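Local coordinates for protein adenosylmethionine-8-amino-7-oxononanoate aminotransferase (Methanocaldococcus jannaschii, PDB 6ZHK) that probably transfers the amino group of S-adenosylmethionine to 7-keto-8-aminopelargonate in biotin biosynthesis, as a homodimeric, pyridoxal-phosphate-dependent aminotransferase, at residues Leu113-Tyr118 and Glu318-Phe323. Numbering follows the deposited sequence.
Sequences LTKVFY and EIYNQF. With MG (magnesium ion), chain C.
Lys115 lays its methylene chain over one face of the Tyr320 ring, the two side chains crossing at about a right angle. CG of Lys115 stands just outside the rim at CD2, 3.6 Å from CD2 of Tyr320, and after a bend at chi2 CD lies above the CD2-CE2 side. CE then arrives almost exactly above the middle of the ring, 3.5 Å from the Tyr320 centroid, in a CH-pi contact. A second bend, at chi4 (-85°), turns the last bond up off the ring. NZ of Lys115 stands 4.9 Å from the Tyr320 centroid, close to the ring normal. The cation-pi contact is thus made with a methylene between charge and face, while NZ forms a salt bridge with Asp317 and a hydrogen bond with the backbone O of Glu19 of the second subunit. Lys115 is modelled in two conformers, and this path over the ring belongs to one of them. On the tyrosine side, CG lies anti to the backbone N (chi1 168°), which lays the ring against the Lys115 chain; its OH is hydrogen-bonded by NE of Arg32 of the second subunit, whose Trp22 packs edge-to-face with the same ring. All this sits at the border of the seven-stranded sheet of the fold-type I aminotransferase large domain, where strand 115-119 is outermost in this chain and runs antiparallel to 311-315. A classic beta bulge interrupts the pairing, Thr114 and Lys115 together standing across from Thr315. A leucine in place of Tyr320 would probably leave the lysine chain without its flat support and Arg32 of the second subunit without its hydroxyl mate. Two residues before Lys115, Leu113 O binds a magnesium ion at 2.2 Å, together with a water, Val106 O, Pro110 O and Thr109 OG1.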
ATOM      1  N   LEU A 113       9.213 -11.552  19.016  1.00 13.96           N
ATOM      2  CA  LEU A 113       8.579 -10.517  18.179  1.00 15.02           C
ATOM      3  C   LEU A 113       7.407  -9.935  18.961  1.00 15.38           C
ATOM      4  O   LEU A 113       6.374 -10.600  19.207  1.00 15.74           O
ATOM      5  CB  LEU A 113       8.119 -11.106  16.839  1.00 15.32           C
ATOM      6  CG  LEU A 113       9.211 -11.741  15.961  1.00 15.88           C
ATOM      7  CD1 LEU A 113       8.643 -12.574  14.807  1.00 16.83           C
ATOM      8  CD2 LEU A 113      10.135 -10.669  15.372  1.00 16.39           C
ATOM      9  N   THR A 114       7.603  -8.658  19.340  1.00 17.83           N
ATOM     10  CA  THR A 114       6.868  -8.018  20.413  1.00 16.17           C
ATOM     11  C   THR A 114       6.269  -6.687  19.973  1.00 16.30           C
ATOM     12  O   THR A 114       5.609  -6.017  20.781  1.00 18.22           O
ATOM     13  CB  THR A 114       7.809  -7.755  21.595  1.00 19.71           C
ATOM     14  OG1 THR A 114       8.986  -7.149  21.071  1.00 19.79           O
ATOM     15  CG2 THR A 114       8.214  -9.034  22.303  1.00 21.76           C
ATOM     16  N   LYS A 115       6.541  -6.248  18.747  1.00 12.72           N
ATOM     17  CA  LYS A 115       6.033  -4.920  18.358  1.00 12.24           C
ATOM     18  C   LYS A 115       5.422  -5.035  16.965  1.00 12.50           C
ATOM     19  O   LYS A 115       5.888  -5.861  16.178  1.00 14.94           O
ATOM     20  CB  LYS A 115       7.172  -3.905  18.304  1.00 11.79           C
ATOM     21  CG  LYS A 115       7.765  -3.573  19.699  1.00 10.46           C
ATOM     22  CD  LYS A 115       6.757  -2.839  20.557  0.50  9.09           C
ATOM     23  CE  LYS A 115       7.304  -2.399  21.908  0.50  8.59           C
ATOM     24  NZ  LYS A 115       7.187  -3.495  22.898  0.50  7.40           N
ATOM     25  N   VAL A 116       4.404  -4.214  16.680  1.00 13.76           N
ATOM     26  CA  VAL A 116       3.611  -4.360  15.458  1.00 14.06           C
ATOM     27  C   VAL A 116       3.528  -2.981  14.799  1.00 12.06           C
ATOM     28  O   VAL A 116       3.102  -2.039  15.471  1.00 12.77           O
ATOM     29  CB  VAL A 116       2.162  -4.858  15.770  1.00 13.25           C
ATOM     30  CG1 VAL A 116       1.266  -4.727  14.538  1.00 15.59           C
ATOM     31  CG2 VAL A 116       2.200  -6.298  16.226  1.00 15.68           C
ATOM     32  N   PHE A 117       3.965  -2.880  13.534  1.00 11.85           N
ATOM     33  CA  PHE A 117       3.795  -1.658  12.766  1.00 12.49           C
ATOM     34  C   PHE A 117       2.909  -2.037  11.581  1.00 15.43           C
ATOM     35  O   PHE A 117       3.305  -2.857  10.745  1.00 14.14           O
ATOM     36  CB  PHE A 117       5.177  -1.186  12.251  1.00 12.31           C
ATOM     37  CG  PHE A 117       5.136   0.219  11.724  1.00 13.01           C
ATOM     38  CD1 PHE A 117       4.511   0.514  10.517  1.00 12.00           C
ATOM     39  CD2 PHE A 117       5.683   1.239  12.480  1.00 12.09           C
ATOM     40  CE1 PHE A 117       4.390   1.843  10.088  1.00 12.35           C
ATOM     41  CE2 PHE A 117       5.604   2.560  12.042  1.00 12.47           C
ATOM     42  CZ  PHE A 117       4.917   2.856  10.883  1.00 12.93           C
ATOM     43  N   TYR A 118       1.750  -1.374  11.432  1.00 12.55           N
ATOM     44  CA  TYR A 118       0.782  -1.788  10.431  1.00 13.52           C
ATOM     45  C   TYR A 118       0.976  -1.045   9.115  1.00 14.27           C
ATOM     46  O   TYR A 118       1.454   0.073   9.094  1.00 13.83           O
ATOM     47  CB  TYR A 118      -0.628  -1.380  10.869  1.00 13.29           C
ATOM     48  CG  TYR A 118      -1.175  -2.220  12.030  1.00 14.01           C
ATOM     49  CD1 TYR A 118      -1.493  -3.560  11.833  1.00 14.85           C
ATOM     50  CD2 TYR A 118      -1.417  -1.652  13.289  1.00 13.28           C
ATOM     51  CE1 TYR A 118      -2.041  -4.316  12.876  1.00 14.93           C
ATOM     52  CE2 TYR A 118      -1.977  -2.385  14.323  1.00 13.74           C
ATOM     53  CZ  TYR A 118      -2.253  -3.726  14.121  1.00 15.09           C
ATOM     54  OH  TYR A 118      -2.815  -4.498  15.098  1.00 14.01           O
ATOM     55  N   GLU A 318      14.568  -4.847  20.584  1.00 17.02           N
ATOM     56  CA  GLU A 318      15.907  -4.316  20.340  1.00 20.95           C
ATOM     57  C   GLU A 318      15.844  -3.302  19.187  1.00 21.78           C
ATOM     58  O   GLU A 318      16.366  -2.200  19.267  1.00 16.87           O
ATOM     59  CB  GLU A 318      16.899  -5.454  20.077  1.00 22.06           C
ATOM     60  CG  GLU A 318      18.249  -5.016  19.485  1.00 29.04           C
ATOM     61  CD  GLU A 318      19.210  -4.078  20.229  1.00 36.90           C
ATOM     62  OE1 GLU A 318      19.070  -3.961  21.491  1.00 41.65           O
ATOM     63  OE2 GLU A 318      20.121  -3.428  19.553  1.00 34.60           O
ATOM     64  N   ILE A 319      15.124  -3.667  18.145  1.00 14.96           N
ATOM     65  CA  ILE A 319      15.043  -2.773  16.999  1.00 15.88           C
ATOM     66  C   ILE A 319      14.240  -1.528  17.367  1.00 15.37           C
ATOM     67  O   ILE A 319      14.681  -0.412  17.110  1.00 17.03           O
ATOM     68  CB  ILE A 319      14.485  -3.514  15.780  1.00 13.43           C
ATOM     69  CG1 ILE A 319      15.506  -4.539  15.258  1.00 14.83           C
ATOM     70  CG2 ILE A 319      13.989  -2.521  14.688  1.00 12.73           C
ATOM     71  CD1 ILE A 319      16.854  -4.002  14.864  0.50 18.79           C
ATOM     72  N   TYR A 320      13.059  -1.736  17.958  1.00 13.77           N
ATOM     73  CA  TYR A 320      12.150  -0.674  18.316  1.00 14.18           C
ATOM     74  C   TYR A 320      12.863   0.348  19.227  1.00 16.76           C
ATOM     75  O   TYR A 320      12.678   1.563  19.131  1.00 13.35           O
ATOM     76  CB  TYR A 320      10.948  -1.337  19.010  1.00 15.36           C
ATOM     77  CG  TYR A 320       9.958  -0.453  19.740  1.00 16.99           C
ATOM     78  CD1 TYR A 320      10.203   0.001  21.039  1.00 16.91           C
ATOM     79  CD2 TYR A 320       8.722  -0.135  19.160  1.00 17.37           C
ATOM     80  CE1 TYR A 320       9.266   0.786  21.722  1.00 17.69           C
ATOM     81  CE2 TYR A 320       7.762   0.606  19.843  1.00 16.64           C
ATOM     82  CZ  TYR A 320       8.039   1.061  21.129  1.00 18.52           C
ATOM     83  OH  TYR A 320       7.086   1.733  21.812  1.00 16.88           O
ATOM     84  N   ASN A 321      13.661  -0.162  20.162  1.00 13.82           N
ATOM     85  CA  ASN A 321      14.187   0.734  21.188  1.00 16.79           C
ATOM     86  C   ASN A 321      15.170   1.765  20.650  1.00 18.10           C
ATOM     87  O   ASN A 321      15.328   2.802  21.292  1.00 14.99           O
ATOM     88  CB  ASN A 321      14.933  -0.045  22.277  1.00 16.17           C
ATOM     89  CG  ASN A 321      14.000  -0.788  23.209  1.00 19.74           C
ATOM     90  OD1 ASN A 321      12.822  -0.479  23.286  1.00 18.31           O
ATOM     91  ND2 ASN A 321      14.482  -1.840  23.873  1.00 21.50           N
ATOM     92  N   GLN A 322      15.863   1.484  19.531  1.00 15.72           N
ATOM     93  CA  GLN A 322      16.791   2.425  18.942  1.00 17.54           C
ATOM     94  C   GLN A 322      16.064   3.696  18.532  1.00 17.77           C
ATOM     95  O   GLN A 322      16.705   4.731  18.445  1.00 16.90           O
ATOM     96  CB  GLN A 322      17.490   1.903  17.669  1.00 19.45           C
ATOM     97  CG  GLN A 322      18.776   1.133  17.903  1.00 22.56           C
ATOM     98  CD  GLN A 322      19.847   1.779  18.767  1.00 24.54           C
ATOM     99  OE1 GLN A 322      20.117   2.974  18.698  1.00 24.16           O
ATOM    100  NE2 GLN A 322      20.428   0.986  19.638  1.00 25.95           N
ATOM    101  N   PHE A 323      14.735   3.642  18.298  1.00 13.86           N
ATOM    102  CA  PHE A 323      14.026   4.815  17.779  1.00 14.13           C
ATOM    103  C   PHE A 323      13.374   5.640  18.896  1.00 15.32           C
ATOM    104  O   PHE A 323      12.645   6.616  18.634  1.00 16.02           O
ATOM    105  CB  PHE A 323      12.928   4.390  16.798  1.00 11.65           C
ATOM    106  CG  PHE A 323      13.456   3.689  15.576  1.00 12.96           C
ATOM    107  CD1 PHE A 323      13.881   2.372  15.631  1.00 10.44           C
ATOM    108  CD2 PHE A 323      13.509   4.364  14.361  1.00 14.13           C
ATOM    109  CE1 PHE A 323      14.338   1.751  14.467  1.00 13.82           C
ATOM    110  CE2 PHE A 323      14.004   3.757  13.197  1.00 14.78           C
ATOM    111  CZ  PHE A 323      14.433   2.440  13.241  1.00 14.67           C
TER
HETATM  112 MG    MG C 501       5.424 -12.585  19.313  1.00 18.03          MG
HETATM  113  O   HOH W   1       5.595 -12.448  21.426  1.00 16.41           O